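Long-range contacts in FAD:protein FMN transferase (Vibrio cholerae, PDB 6NXJ), which probably transfers the FMN moiety of FAD onto a threonine hydroxyl of a target flavoprotein, with magnesium as cofactor: residues Arg198-Lys203 and Gln212-Pro217; Asn252-Ser257 and Lys299-Phe304. The protein carries 1 engineered substitution. All coordinates share one frame; numbering follows the deposited sequence.

Interaction 1 (Arg198-Lys203 and Gln212-Pro217); sequences RIAIEK and QEIIEP
Lys203 NZ is gripped by two carboxylates: across the contact it forms a salt bridge with Glu213 OE1 at 2.9 Å, met nearly along the C-O axis, and it pairs also with Glu306 of strand 304-308. Both chains reach the bridge stretched out, Lys203 straight beyond CG and Glu213 with its CG trans to the backbone N (chi1 -173°). The same face carries the apolar side. Ile201 CD1 meets Ile215 CD1 end to end at 3.8 Å, and Ile199 lays CG1 against the Pro217 ring, 4.0 Å from CD; Ile199 also packs on Ile185 and Leu187 of strand 184-188. On the outer face, the Arg198 chain, bent at chi2 and chi3, lies across Ile214: CG2 sits 3.7 Å off the guanidinium plane, toward its rim, and Ile214 CD1 is 3.4 Å from Arg198 NH2. Ala200 CB rests against the Gln212 amide, 3.7 Å from CD; Glu202 OE2 bonds instead to Ser210. Four backbone bonds join the strands, paired reciprocally at Ile199-Ile215 and Ile201-Glu213, the shortest from Ile201 N to Glu213 O at 2.7 Å. This is a two-stranded antiparallel beta hairpin, its isoleucine face packed through Ile199 and Pro217 on strand 184-188, the other largely exposed.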
ATOM      1  N   ARG A 198      14.751  -2.299  14.011  1.00 29.55           N
ATOM      2  CA  ARG A 198      14.446  -3.746  13.979  1.00 32.51           C
ATOM      3  C   ARG A 198      12.986  -3.961  13.581  1.00 29.97           C
ATOM      4  O   ARG A 198      12.134  -3.356  14.231  1.00 29.37           O
ATOM      5  CB  ARG A 198      14.759  -4.354  15.344  1.00 35.26           C
ATOM      6  CG  ARG A 198      16.247  -4.544  15.584  1.00 38.33           C
ATOM      7  CD  ARG A 198      16.611  -4.359  17.047  1.00 41.78           C
ATOM      8  NE  ARG A 198      15.897  -5.299  17.911  1.00 45.92           N
ATOM      9  CZ  ARG A 198      16.234  -6.583  18.063  1.00 47.29           C
ATOM     10  NH1 ARG A 198      17.267  -7.082  17.393  1.00 47.97           N
ATOM     11  NH2 ARG A 198      15.523  -7.369  18.859  1.00 45.02           N
ATOM     12  N   ILE A 199      12.739  -4.839  12.610  1.00 28.51           N
ATOM     13  CA  ILE A 199      11.388  -5.174  12.090  1.00 30.03           C
ATOM     14  C   ILE A 199      11.203  -6.682  12.270  1.00 32.20           C
ATOM     15  O   ILE A 199      12.179  -7.433  12.039  1.00 35.25           O
ATOM     16  CB  ILE A 199      11.261  -4.770  10.600  1.00 30.70           C
ATOM     17  CG1 ILE A 199      11.567  -3.297  10.345  1.00 30.98           C
ATOM     18  CG2 ILE A 199       9.924  -5.168  10.013  1.00 31.99           C
ATOM     19  CD1 ILE A 199      10.763  -2.330  11.135  1.00 30.83           C
ATOM     20  N   ALA A 200       9.998  -7.134  12.596  1.00 32.28           N
ATOM     21  CA  ALA A 200       9.688  -8.573  12.711  1.00 34.35           C
ATOM     22  C   ALA A 200       8.940  -9.032  11.451  1.00 36.11           C
ATOM     23  O   ALA A 200       8.043  -8.309  11.045  1.00 33.53           O
ATOM     24  CB  ALA A 200       8.903  -8.816  13.979  1.00 36.33           C
ATOM     25  N   ILE A 201       9.379 -10.139  10.830  1.00 37.67           N
ATOM     26  CA  ILE A 201       8.602 -10.945   9.844  1.00 42.66           C
ATOM     27  C   ILE A 201       7.850 -12.027  10.608  1.00 43.78           C
ATOM     28  O   ILE A 201       8.527 -12.849  11.231  1.00 44.13           O
ATOM     29  CB  ILE A 201       9.503 -11.652   8.817  1.00 45.58           C
ATOM     30  CG1 ILE A 201      10.567 -10.724   8.242  1.00 44.67           C
ATOM     31  CG2 ILE A 201       8.627 -12.273   7.733  1.00 47.17           C
ATOM     32  CD1 ILE A 201       9.995  -9.420   7.770  1.00 42.91           C
ATOM     33  N   GLU A 202       6.528 -12.045  10.523  1.00 47.73           N
ATOM     34  CA  GLU A 202       5.723 -13.080  11.196  1.00 52.30           C
ATOM     35  C   GLU A 202       5.538 -14.250  10.240  1.00 53.66           C
ATOM     36  O   GLU A 202       5.262 -13.981   9.057  1.00 49.37           O
ATOM     37  CB  GLU A 202       4.378 -12.538  11.652  1.00 54.58           C
ATOM     38  CG  GLU A 202       3.931 -13.221  12.924  1.00 56.81           C
ATOM     39  CD  GLU A 202       3.275 -12.268  13.887  1.00 58.87           C
ATOM     40  OE1 GLU A 202       2.911 -11.156  13.428  1.00 60.50           O
ATOM     41  OE2 GLU A 202       3.129 -12.642  15.084  1.00 58.07           O
ATOM     42  N   LYS A 203       5.715 -15.475  10.753  1.00 54.21           N
ATOM     43  CA  LYS A 203       5.537 -16.749  10.005  1.00 57.09           C
ATOM     44  C   LYS A 203       4.546 -17.630  10.769  1.00 59.16           C
ATOM     45  O   LYS A 203       4.420 -17.545  11.999  1.00 57.04           O
ATOM     46  CB  LYS A 203       6.913 -17.381   9.758  1.00 59.14           C
ATOM     47  CG  LYS A 203       7.997 -16.350   9.454  1.00 60.07           C
ATOM     48  CD  LYS A 203       9.295 -16.904   8.905  1.00 62.33           C
ATOM     49  CE  LYS A 203      10.312 -15.815   8.622  1.00 61.94           C
ATOM     50  NZ  LYS A 203      11.468 -16.294   7.821  1.00 61.89           N
ATOM     51  N   GLN A 212       8.378 -15.434  14.871  1.00 53.86           N
ATOM     52  CA  GLN A 212       8.828 -14.058  14.510  1.00 50.98           C
ATOM     53  C   GLN A 212      10.333 -14.052  14.262  1.00 49.76           C
ATOM     54  O   GLN A 212      11.088 -14.387  15.193  1.00 50.92           O
ATOM     55  CB  GLN A 212       8.448 -13.033  15.581  1.00 50.31           C
ATOM     56  CG  GLN A 212       7.166 -12.270  15.251  1.00 49.96           C
ATOM     57  CD  GLN A 212       6.927 -11.074  16.141  1.00 49.44           C
ATOM     58  OE1 GLN A 212       7.720 -10.744  17.020  1.00 48.57           O
ATOM     59  NE2 GLN A 212       5.832 -10.379  15.896  1.00 53.51           N
ATOM     60  N   GLU A 213      10.733 -13.668  13.049  1.00 47.91           N
ATOM     61  CA  GLU A 213      12.144 -13.385  12.703  1.00 48.17           C
ATOM     62  C   GLU A 213      12.348 -11.872  12.621  1.00 41.91           C
ATOM     63  O   GLU A 213      11.608 -11.201  11.882  1.00 39.31           O
ATOM     64  CB  GLU A 213      12.561 -14.017  11.377  1.00 50.59           C
ATOM     65  CG  GLU A 213      14.045 -13.863  11.130  1.00 52.87           C
ATOM     66  CD  GLU A 213      14.538 -14.500   9.849  1.00 58.34           C
ATOM     67  OE1 GLU A 213      13.758 -15.293   9.247  1.00 60.26           O
ATOM     68  OE2 GLU A 213      15.692 -14.181   9.443  1.00 58.72           O
ATOM     69  N   ILE A 214      13.357 -11.377  13.316  1.00 39.55           N
ATOM     70  CA  ILE A 214      13.710  -9.927  13.346  1.00 41.56           C
ATOM     71  C   ILE A 214      14.778  -9.652  12.283  1.00 39.62           C
ATOM     72  O   ILE A 214      15.760 -10.372  12.265  1.00 39.60           O
ATOM     73  CB  ILE A 214      14.165  -9.528  14.761  1.00 43.94           C
ATOM     74  CG1 ILE A 214      12.971  -9.502  15.720  1.00 45.64           C
ATOM     75  CG2 ILE A 214      14.899  -8.195  14.731  1.00 43.18           C
ATOM     76  CD1 ILE A 214      13.373  -9.462  17.169  1.00 48.24           C
ATOM     77  N   ILE A 215      14.537  -8.691  11.390  1.00 37.97           N
ATOM     78  CA  ILE A 215      15.527  -8.235  10.371  1.00 38.60           C
ATOM     79  C   ILE A 215      15.808  -6.736  10.571  1.00 37.98           C
ATOM     80  O   ILE A 215      15.063  -6.056  11.339  1.00 35.34           O
ATOM     81  CB  ILE A 215      15.061  -8.541   8.932  1.00 37.12           C
ATOM     82  CG1 ILE A 215      13.800  -7.750   8.572  1.00 36.19           C
ATOM     83  CG2 ILE A 215      14.899 -10.037   8.727  1.00 36.95           C
ATOM     84  CD1 ILE A 215      13.391  -7.815   7.119  1.00 37.68           C
ATOM     85  N   GLU A 216      16.859  -6.279   9.883  1.00 37.98           N
ATOM     86  CA  GLU A 216      17.415  -4.906   9.887  1.00 38.22           C
ATOM     87  C   GLU A 216      17.448  -4.430   8.442  1.00 38.25           C
ATOM     88  O   GLU A 216      18.441  -4.646   7.759  1.00 40.83           O
ATOM     89  CB  GLU A 216      18.835  -4.916  10.459  1.00 41.23           C
ATOM     90  CG  GLU A 216      18.912  -5.138  11.965  1.00 44.03           C
ATOM     91  CD  GLU A 216      20.325  -5.135  12.551  1.00 45.54           C
ATOM     92  OE1 GLU A 216      21.289  -5.240  11.788  1.00 49.03           O
ATOM     93  OE2 GLU A 216      20.454  -5.026  13.776  1.00 48.85           O
ATOM     94  N   PRO A 217      16.368  -3.833   7.890  1.00 35.69           N
ATOM     95  CA  PRO A 217      16.387  -3.435   6.486  1.00 34.21           C
ATOM     96  C   PRO A 217      17.420  -2.346   6.157  1.00 35.03           C
ATOM     97  O   PRO A 217      17.742  -2.240   4.995  1.00 35.52           O
ATOM     98  CB  PRO A 217      14.957  -2.959   6.219  1.00 33.95           C
ATOM     99  CG  PRO A 217      14.126  -3.579   7.323  1.00 33.41           C
ATOM    100  CD  PRO A 217      15.057  -3.621   8.518  1.00 33.83           C
TER

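Interaction 2 (Asn252-Ser257 and Lys299-Phe304)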
ATOM      1  N   ASN A 252      -7.770 -15.934  -4.836  1.00 36.29           N
ATOM      2  CA  ASN A 252      -8.054 -17.289  -4.305  1.00 41.48           C
ATOM      3  C   ASN A 252      -6.803 -18.159  -4.437  1.00 40.12           C
ATOM      4  O   ASN A 252      -6.982 -19.394  -4.399  1.00 42.33           O
ATOM      5  CB  ASN A 252      -9.254 -17.943  -5.008  1.00 44.63           C
ATOM      6  CG  ASN A 252      -9.996 -18.947  -4.134  1.00 52.80           C
ATOM      7  OD1 ASN A 252      -9.596 -19.236  -3.003  1.00 59.12           O
ATOM      8  ND2 ASN A 252     -11.092 -19.495  -4.639  1.00 54.00           N
ATOM      9  N   ASN A 253      -5.605 -17.574  -4.553  1.00 37.70           N
ATOM     10  CA  ASN A 253      -4.334 -18.357  -4.589  1.00 37.22           C
ATOM     11  C   ASN A 253      -3.952 -18.767  -3.161  1.00 37.85           C
ATOM     12  O   ASN A 253      -4.757 -18.529  -2.205  1.00 38.58           O
ATOM     13  CB  ASN A 253      -3.215 -17.620  -5.324  1.00 37.22           C
ATOM     14  CG  ASN A 253      -2.855 -16.286  -4.700  1.00 34.87           C
ATOM     15  OD1 ASN A 253      -2.893 -16.109  -3.477  1.00 34.25           O
ATOM     16  ND2 ASN A 253      -2.533 -15.343  -5.551  1.00 34.64           N
ATOM     17  N   ARG A 254      -2.798 -19.414  -3.002  1.00 38.50           N
ATOM     18  CA  ARG A 254      -2.369 -19.924  -1.680  1.00 41.11           C
ATOM     19  C   ARG A 254      -1.281 -19.009  -1.098  1.00 39.44           C
ATOM     20  O   ARG A 254      -0.632 -19.439  -0.137  1.00 39.30           O
ATOM     21  CB  ARG A 254      -1.918 -21.384  -1.782  1.00 45.03           C
ATOM     22  CG  ARG A 254      -3.040 -22.367  -2.109  1.00 48.35           C
ATOM     23  CD  ARG A 254      -2.686 -23.797  -1.706  1.00 52.95           C
ATOM     24  NE  ARG A 254      -3.101 -24.095  -0.327  1.00 56.92           N
ATOM     25  CZ  ARG A 254      -3.110 -25.299   0.255  1.00 58.31           C
ATOM     26  NH1 ARG A 254      -2.705 -26.371  -0.403  1.00 58.36           N
ATOM     27  NH2 ARG A 254      -3.535 -25.428   1.505  1.00 60.02           N
ATOM     28  N   VAL A 255      -1.111 -17.790  -1.618  1.00 36.50           N
ATOM     29  CA  VAL A 255      -0.164 -16.797  -1.025  1.00 36.03           C
ATOM     30  C   VAL A 255      -0.763 -16.237   0.267  1.00 35.75           C
ATOM     31  O   VAL A 255      -1.822 -15.621   0.205  1.00 37.27           O
ATOM     32  CB  VAL A 255       0.196 -15.666  -1.996  1.00 34.28           C
ATOM     33  CG1 VAL A 255       1.236 -14.733  -1.386  1.00 34.01           C
ATOM     34  CG2 VAL A 255       0.702 -16.200  -3.325  1.00 35.39           C
ATOM     35  N   VAL A 256      -0.058 -16.426   1.381  1.00 36.82           N
ATOM     36  CA  VAL A 256      -0.432 -15.977   2.756  1.00 36.23           C
ATOM     37  C   VAL A 256      -0.050 -14.487   2.920  1.00 34.31           C
ATOM     38  O   VAL A 256      -0.912 -13.658   3.328  1.00 31.35           O
ATOM     39  CB  VAL A 256       0.247 -16.911   3.771  1.00 38.86           C
ATOM     40  CG1 VAL A 256       0.264 -16.346   5.184  1.00 40.63           C
ATOM     41  CG2 VAL A 256      -0.376 -18.304   3.730  1.00 39.78           C
ATOM     42  N   SER A 257       1.198 -14.134   2.625  1.00 31.84           N
ATOM     43  CA  SER A 257       1.722 -12.758   2.834  1.00 30.89           C
ATOM     44  C   SER A 257       2.802 -12.469   1.798  1.00 28.24           C
ATOM     45  O   SER A 257       3.466 -13.423   1.357  1.00 27.28           O
ATOM     46  CB  SER A 257       2.260 -12.580   4.221  1.00 30.22           C
ATOM     47  OG  SER A 257       3.320 -13.503   4.445  1.00 32.58           O
ATOM     48  N   LYS A 299       0.947 -21.169   1.326  1.00 37.08           N
ATOM     49  CA  LYS A 299       0.343 -22.340   1.986  1.00 40.44           C
ATOM     50  C   LYS A 299       0.456 -23.561   1.052  1.00 40.95           C
ATOM     51  O   LYS A 299       0.071 -23.450  -0.107  1.00 41.37           O
ATOM     52  CB  LYS A 299      -1.096 -22.007   2.388  1.00 40.37           C
ATOM     53  CG  LYS A 299      -1.805 -23.169   3.071  1.00 44.82           C
ATOM     54  CD  LYS A 299      -2.738 -22.773   4.180  1.00 44.57           C
ATOM     55  CE  LYS A 299      -3.133 -23.963   5.023  1.00 47.55           C
ATOM     56  NZ  LYS A 299      -4.494 -23.759   5.574  1.00 48.77           N
ATOM     57  N   THR A 300       0.932 -24.687   1.581  1.00 42.45           N
ATOM     58  CA  THR A 300       0.984 -26.014   0.902  1.00 44.45           C
ATOM     59  C   THR A 300       0.188 -27.022   1.743  1.00 46.75           C
ATOM     60  O   THR A 300      -0.319 -26.648   2.816  1.00 46.25           O
ATOM     61  CB  THR A 300       2.441 -26.445   0.685  1.00 45.56           C
ATOM     62  OG1 THR A 300       3.009 -26.915   1.914  1.00 48.38           O
ATOM     63  CG2 THR A 300       3.284 -25.321   0.120  1.00 45.36           C
ATOM     64  N   ASP A 301       0.091 -28.275   1.301  1.00 50.81           N
ATOM     65  CA  ASP A 301      -0.717 -29.304   1.998  1.00 52.38           C
ATOM     66  C   ASP A 301       0.006 -29.713   3.284  1.00 54.79           C
ATOM     67  O   ASP A 301      -0.674 -30.116   4.257  1.00 55.52           O
ATOM     68  CB  ASP A 301      -0.971 -30.483   1.068  1.00 55.15           C
ATOM     69  CG  ASP A 301      -2.053 -30.183   0.063  1.00 56.12           C
ATOM     70  OD1 ASP A 301      -2.425 -28.990  -0.070  1.00 53.96           O
ATOM     71  OD2 ASP A 301      -2.538 -31.143  -0.544  1.00 59.58           O
ATOM     72  N   ASP A 302       1.334 -29.591   3.301  1.00 55.63           N
ATOM     73  CA  ASP A 302       2.178 -30.129   4.399  1.00 56.94           C
ATOM     74  C   ASP A 302       2.610 -28.974   5.307  1.00 55.85           C
ATOM     75  O   ASP A 302       3.274 -29.246   6.322  1.00 59.06           O
ATOM     76  CB  ASP A 302       3.352 -30.942   3.844  1.00 58.98           C
ATOM     77  CG  ASP A 302       2.957 -32.300   3.272  1.00 60.88           C
ATOM     78  OD1 ASP A 302       2.109 -32.347   2.353  1.00 61.62           O
ATOM     79  OD2 ASP A 302       3.501 -33.309   3.750  1.00 63.52           O
ATOM     80  N   GLY A 303       2.229 -27.738   4.989  1.00 51.33           N
ATOM     81  CA  GLY A 303       2.505 -26.602   5.881  1.00 49.73           C
ATOM     82  C   GLY A 303       2.572 -25.296   5.132  1.00 47.89           C
ATOM     83  O   GLY A 303       1.564 -24.925   4.528  1.00 47.90           O
ATOM     84  N   PHE A 304       3.714 -24.610   5.196  1.00 47.26           N
ATOM     85  CA  PHE A 304       3.971 -23.360   4.436  1.00 47.38           C
ATOM     86  C   PHE A 304       5.379 -23.420   3.833  1.00 45.22           C
ATOM     87  O   PHE A 304       6.238 -24.180   4.314  1.00 44.67           O
ATOM     88  CB  PHE A 304       3.697 -22.130   5.311  1.00 50.15           C
ATOM     89  CG  PHE A 304       4.766 -21.781   6.325  1.00 57.05           C
ATOM     90  CD1 PHE A 304       5.857 -20.987   5.974  1.00 59.24           C
ATOM     91  CD2 PHE A 304       4.679 -22.214   7.644  1.00 60.05           C
ATOM     92  CE1 PHE A 304       6.832 -20.656   6.908  1.00 59.90           C
ATOM     93  CE2 PHE A 304       5.651 -21.875   8.579  1.00 60.42           C
ATOM     94  CZ  PHE A 304       6.727 -21.099   8.210  1.00 60.46           C
TER
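Arg254 meets the 299-304 segment with both its backbone and its side chain, and the tight part lies at Lys299. Lys299 N donates to Arg254 O at 2.8 Å in an almost straight bond. Next to it, Val256 CG2 touches Lys299 CB at 4.0 Å, with Val256 also resting on Ile297. The Arg254 chain then folds across the other segment: a bend at chi3 (90°) lays the guanidinium over the backbone, one face turned to the Lys299 carbonyl and the Thr300 main chain. Arg254 NH2 lies alongside the aliphatic part of the lysine, 3.2 Å from Lys299 CG. Lys299 NZ is led away to Tyr231, hydrogen-bonded to the Tyr231 carbonyl oxygen and in a cation-pi contact with the same tyrosine, though it still stands 4.5 Å from Arg254 NH2. In the fold, the contact lies where strand 255-262 begins and strand 294-299 ends, neighbours in the eight-stranded antiparallel sheet; Val256 and Ser257 both face Ile297 in a classic beta bulge, and an Asx turn, Val255 N to Asn253 OD1, leads into the strand. The looser side is at the surface. There Asp301, in the turn that leads to strand 304-308, takes one salt bridge from Arg254 NH1, 2.7 Å to OD1. The oxygen lies in the guanidinium plane, while the carboxylate is turned 65° against it; the hydrogen bond of this bridge, between two exposed side chains, uses one N-H of NH1 and is bent to 148°.

Overall arrangement
Interactions 1 and 2 follow one another along the chain, with centres 20 Å apart, and they meet where Lys203 CB packs against Phe304 CZ at 4.0 Å. The same strand that begins at Phe304 also supplies Glu306, the second partner of Lys203. The hairpin of interaction 1 is thus tied to the edge strand of the eight-stranded sheet, while interaction 2 joins the start of strand 255-262 to the end of strand 294-299 and the turn that leads into strand 304-308. Both lie away from the FAD pocket and the magnesium sites: the side chain of Ile199 is about 14 Å from a magnesium ion, that of Glu202 about 14 Å from FAD, and that of Val256 about 13 Å from FAD.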